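Local structure of PixA inclusion body protein (Burkholderia cenocepacia, 4LZK) at residues 17-28 / 79-89. The protein is of unknown function but belongs to the PixA family of inclusion body proteins and may take part in forming intracellular protein inclusions. Sequence-based numbering, arbitrary orientation.
Sequences AQSIQILAVIDT and GDKVSLMGTSL
Strands 19-26 and 81-88, neighbours in a five-stranded mixed sheet, form its one parallel pair and illustrate how such a pair is zipped by alternation: I20, I22, A24 and I26 of the first strand supply N-H and carbonyl groups in turn to K81, S83, M85, T87 and L89. The bond from I22 N to S83 O is 2.7 Å long. Two bonds, S83 N to I20 O and L89 N to I26 O, are weak. The intervening L23 and V25 turn their backbone bonds to L56 and F54 of strand 53-57, and Q21 to G58 just beyond it, so strand 19-26 is held on both sides.

At the entry, the D80 carboxylate extends the pattern: its OD1 takes the N-H of Q18 at 3.0 Å, approached from above the carboxylate plane (55° out of it), while OD2 is bound by N77. On the sheet face carrying I20, I22, V82 and L84, I22 crosses V82 and L84 at a slant. With CG1 anti to the carbonyl carbon (chi1 -59°), I22 has CG2 anti to the backbone N, and that methyl meets L84 CD1 at 3.5 Å, while its CD1 reaches V82 CB at 4.0 Å; strand 72-76 packs against I20, I22 and V82. On the opposite face, L23 CD1 rests 3.9 Å from CB of selenomethionine M85. Near the exit, V25 CG1 meets L89 CD2 at 3.7 Å, the two side chains roughly perpendicular, and L89 CD1 lies 3.6 Å from D27 CG. A water there accepts from L89 N and donates to T28 OG1, which is also hydrogen-bonded to D95.

Backbone bonds thus set the register, with the D80 carboxylate and a water tying the two ends, while contacts among I20, I22, V82 and L84 pack the buried face toward strand 72-76.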
loop_
_atom_site.group_PDB
_atom_site.type_symbol
_atom_site.label_atom_id
_atom_site.label_comp_id
_atom_site.label_asym_id
_atom_site.label_seq_id
_atom_site.Cartn_x
_atom_site.Cartn_y
_atom_site.Cartn_z
ATOM N N ALA C 17 -5.806 -28.012 2.359
ATOM C CA ALA C 17 -4.996 -27.425 1.330
ATOM C C ALA C 17 -5.869 -26.497 0.486
ATOM O O ALA C 17 -6.921 -26.922 0.017
ATOM C CB ALA C 17 -4.370 -28.526 0.493
ATOM N N GLN C 18 -5.453 -25.225 0.339
ATOM C CA GLN C 18 -6.157 -24.256 -0.536
ATOM C C GLN C 18 -5.665 -24.376 -1.993
ATOM O O GLN C 18 -4.630 -25.007 -2.281
ATOM C CB GLN C 18 -5.930 -22.833 0.008
ATOM C CG GLN C 18 -6.320 -22.613 1.467
ATOM C CD GLN C 18 -7.823 -22.800 1.698
ATOM O OE1 GLN C 18 -8.618 -22.247 0.999
ATOM N NE2 GLN C 18 -8.188 -23.607 2.666
ATOM N N SER C 19 -6.465 -23.889 -2.935
ATOM C CA SER C 19 -6.098 -23.767 -4.343
ATOM C C SER C 19 -6.176 -22.290 -4.724
ATOM O O SER C 19 -7.251 -21.736 -4.782
ATOM C CB SER C 19 -7.073 -24.490 -5.206
ATOM O OG SER C 19 -7.174 -25.787 -4.719
ATOM N N ILE C 20 -5.027 -21.687 -4.941
ATOM C CA ILE C 20 -4.880 -20.273 -5.113
ATOM C C ILE C 20 -4.680 -19.995 -6.605
ATOM O O ILE C 20 -3.912 -20.620 -7.255
ATOM C CB ILE C 20 -3.625 -19.827 -4.390
ATOM C CG1 ILE C 20 -3.756 -20.202 -2.911
ATOM C CG2 ILE C 20 -3.479 -18.330 -4.556
ATOM C CD1 ILE C 20 -2.374 -20.210 -2.253
ATOM N N GLN C 21 -5.460 -19.103 -7.141
ATOM C CA GLN C 21 -5.264 -18.700 -8.485
ATOM C C GLN C 21 -4.436 -17.435 -8.542
ATOM O O GLN C 21 -4.711 -16.446 -7.829
ATOM C CB GLN C 21 -6.645 -18.428 -9.119
ATOM C CG GLN C 21 -7.647 -19.574 -9.163
ATOM C CD GLN C 21 -9.077 -19.014 -9.350
ATOM O OE1 GLN C 21 -9.596 -18.259 -8.479
ATOM N NE2 GLN C 21 -9.709 -19.390 -10.404
ATOM N N ILE C 22 -3.464 -17.403 -9.467
ATOM C CA ILE C 22 -2.611 -16.282 -9.531
ATOM C C ILE C 22 -2.672 -15.750 -10.964
ATOM O O ILE C 22 -2.584 -16.538 -11.849
ATOM C CB ILE C 22 -1.126 -16.609 -9.136
ATOM C CG1 ILE C 22 -0.978 -17.170 -7.715
ATOM C CG2 ILE C 22 -0.250 -15.398 -9.343
ATOM C CD1 ILE C 22 0.416 -17.776 -7.496
ATOM N N LEU C 23 -2.818 -14.430 -11.149
ATOM C CA LEU C 23 -2.816 -13.796 -12.453
ATOM C C LEU C 23 -1.702 -12.778 -12.552
ATOM O O LEU C 23 -1.620 -11.775 -11.768
ATOM C CB LEU C 23 -4.199 -13.195 -12.802
ATOM C CG LEU C 23 -4.359 -12.706 -14.251
ATOM C CD1 LEU C 23 -4.324 -13.891 -15.215
ATOM C CD2 LEU C 23 -5.638 -11.894 -14.353
ATOM N N ALA C 24 -0.849 -12.947 -13.546
ATOM C CA ALA C 24 0.131 -11.953 -13.847
ATOM C C ALA C 24 -0.392 -11.121 -14.999
ATOM O O ALA C 24 -0.764 -11.657 -15.996
ATOM C CB ALA C 24 1.539 -12.533 -14.186
ATOM N N VAL C 25 -0.418 -9.808 -14.781
ATOM C CA VAL C 25 -0.902 -8.841 -15.762
ATOM C C VAL C 25 0.246 -7.950 -16.207
ATOM O O VAL C 25 0.748 -7.173 -15.420
ATOM C CB VAL C 25 -2.062 -8.018 -15.200
ATOM C CG1 VAL C 25 -2.540 -6.934 -16.212
ATOM C CG2 VAL C 25 -3.193 -8.960 -14.779
ATOM N N ILE C 26 0.627 -8.013 -17.466
ATOM C CA ILE C 26 1.877 -7.448 -17.921
ATOM C C ILE C 26 1.584 -6.223 -18.760
ATOM O O ILE C 26 0.657 -6.264 -19.611
ATOM C CB ILE C 26 2.637 -8.489 -18.780
ATOM C CG1 ILE C 26 3.015 -9.655 -17.870
ATOM C CG2 ILE C 26 3.879 -7.879 -19.473
ATOM C CD1 ILE C 26 2.916 -10.983 -18.450
ATOM N N ASP C 27 2.269 -5.124 -18.470
ATOM C CA ASP C 27 2.153 -3.849 -19.235
ATOM C C ASP C 27 3.042 -3.968 -20.520
ATOM O O ASP C 27 4.228 -3.613 -20.546
ATOM C CB ASP C 27 2.524 -2.664 -18.380
ATOM C CG ASP C 27 2.265 -1.271 -19.067
ATOM O OD1 ASP C 27 2.025 -1.204 -20.272
ATOM O OD2 ASP C 27 2.320 -0.259 -18.350
ATOM N N THR C 28 2.462 -4.549 -21.547
ATOM C CA THR C 28 3.184 -4.872 -22.739
ATOM C C THR C 28 3.652 -3.608 -23.448
ATOM O O THR C 28 4.700 -3.595 -24.040
ATOM C CB THR C 28 2.397 -5.831 -23.674
ATOM O OG1 THR C 28 1.100 -5.291 -23.981
ATOM C CG2 THR C 28 2.305 -7.186 -23.039
ATOM N N GLY C 79 1.369 -27.300 1.330
ATOM C CA GLY C 79 0.150 -27.968 0.958
ATOM C C GLY C 79 -0.708 -27.245 -0.078
ATOM O O GLY C 79 -1.404 -27.885 -0.834
ATOM N N ASP C 80 -0.679 -25.907 -0.090
ATOM C CA ASP C 80 -1.510 -25.109 -0.964
ATOM C C ASP C 80 -1.057 -25.318 -2.397
ATOM O O ASP C 80 0.154 -25.320 -2.693
ATOM C CB ASP C 80 -1.436 -23.626 -0.594
ATOM C CG ASP C 80 -2.128 -23.318 0.802
ATOM O OD1 ASP C 80 -2.751 -24.286 1.380
ATOM O OD2 ASP C 80 -1.997 -22.156 1.314
ATOM N N LYS C 81 -2.048 -25.494 -3.270
ATOM C CA LYS C 81 -1.853 -25.540 -4.685
ATOM C C LYS C 81 -1.864 -24.125 -5.290
ATOM O O LYS C 81 -2.538 -23.241 -4.778
ATOM C CB LYS C 81 -2.988 -26.347 -5.318
ATOM C CG LYS C 81 -3.161 -27.680 -4.580
ATOM C CD LYS C 81 -3.901 -28.767 -5.373
ATOM C CE LYS C 81 -5.405 -28.876 -5.027
ATOM N NZ LYS C 81 -6.155 -29.568 -6.129
ATOM N N VAL C 82 -1.120 -23.915 -6.368
ATOM C CA VAL C 82 -1.147 -22.581 -7.033
ATOM C C VAL C 82 -1.344 -22.802 -8.523
ATOM O O VAL C 82 -1.070 -23.918 -9.013
ATOM C CB VAL C 82 0.070 -21.727 -6.782
ATOM C CG1 VAL C 82 0.199 -21.361 -5.315
ATOM C CG2 VAL C 82 1.342 -22.417 -7.296
ATOM N N SER C 83 -1.972 -21.857 -9.186
ATOM C CA SER C 83 -2.206 -21.983 -10.614
ATOM C C SER C 83 -1.986 -20.595 -11.159
ATOM O O SER C 83 -2.675 -19.652 -10.737
ATOM C CB SER C 83 -3.621 -22.469 -10.912
ATOM O OG SER C 83 -3.824 -22.506 -12.363
ATOM N N LEU C 84 -1.009 -20.473 -12.072
ATOM C CA LEU C 84 -0.497 -19.207 -12.551
ATOM C C LEU C 84 -0.872 -19.045 -14.024
ATOM O O LEU C 84 -0.650 -19.969 -14.825
ATOM C CB LEU C 84 1.017 -19.093 -12.390
ATOM C CG LEU C 84 1.693 -17.907 -13.049
ATOM C CD1 LEU C 84 1.302 -16.603 -12.279
ATOM C CD2 LEU C 84 3.191 -18.050 -13.096
HETATM N N MSE C 85 -1.412 -17.886 -14.341
HETATM C CA MSE C 85 -1.709 -17.472 -15.727
HETATM C C MSE C 85 -1.229 -16.094 -15.962
HETATM O O MSE C 85 -1.013 -15.345 -15.015
HETATM C CB MSE C 85 -3.229 -17.552 -16.013
HETATM C CG MSE C 85 -3.798 -18.877 -15.657
HETATM SE SE MSE C 85 -5.718 -19.100 -16.116
HETATM C CE MSE C 85 -5.513 -19.008 -18.051
ATOM N N GLY C 86 -1.044 -15.722 -17.258
ATOM C CA GLY C 86 -0.524 -14.410 -17.589
ATOM C C GLY C 86 -1.349 -13.777 -18.698
ATOM O O GLY C 86 -1.840 -14.463 -19.593
ATOM N N THR C 87 -1.463 -12.478 -18.677
ATOM C CA THR C 87 -2.178 -11.806 -19.715
ATOM C C THR C 87 -1.756 -10.359 -19.780
ATOM O O THR C 87 -1.056 -9.869 -18.895
ATOM C CB THR C 87 -3.695 -11.884 -19.445
ATOM O OG1 THR C 87 -4.425 -11.501 -20.638
ATOM C CG2 THR C 87 -4.149 -10.994 -18.221
ATOM N N SER C 88 -2.212 -9.617 -20.791
ATOM C CA SER C 88 -1.810 -8.221 -20.853
ATOM C C SER C 88 -2.863 -7.358 -20.199
ATOM O O SER C 88 -3.943 -7.868 -19.735
ATOM C CB SER C 88 -1.585 -7.895 -22.349
ATOM O OG SER C 88 -2.883 -7.717 -22.916
ATOM N N LEU C 89 -2.621 -6.063 -20.206
ATOM C CA LEU C 89 -3.555 -5.085 -19.693
ATOM C C LEU C 89 -4.819 -5.014 -20.546
ATOM O O LEU C 89 -5.871 -4.585 -20.051
ATOM C CB LEU C 89 -2.925 -3.695 -19.546
ATOM C CG LEU C 89 -2.042 -3.513 -18.295
ATOM C CD1 LEU C 89 -1.092 -2.319 -18.448
ATOM C CD2 LEU C 89 -3.017 -3.350 -17.080
HETATM O O HOH W 1 -0.699 -4.451 -22.094
#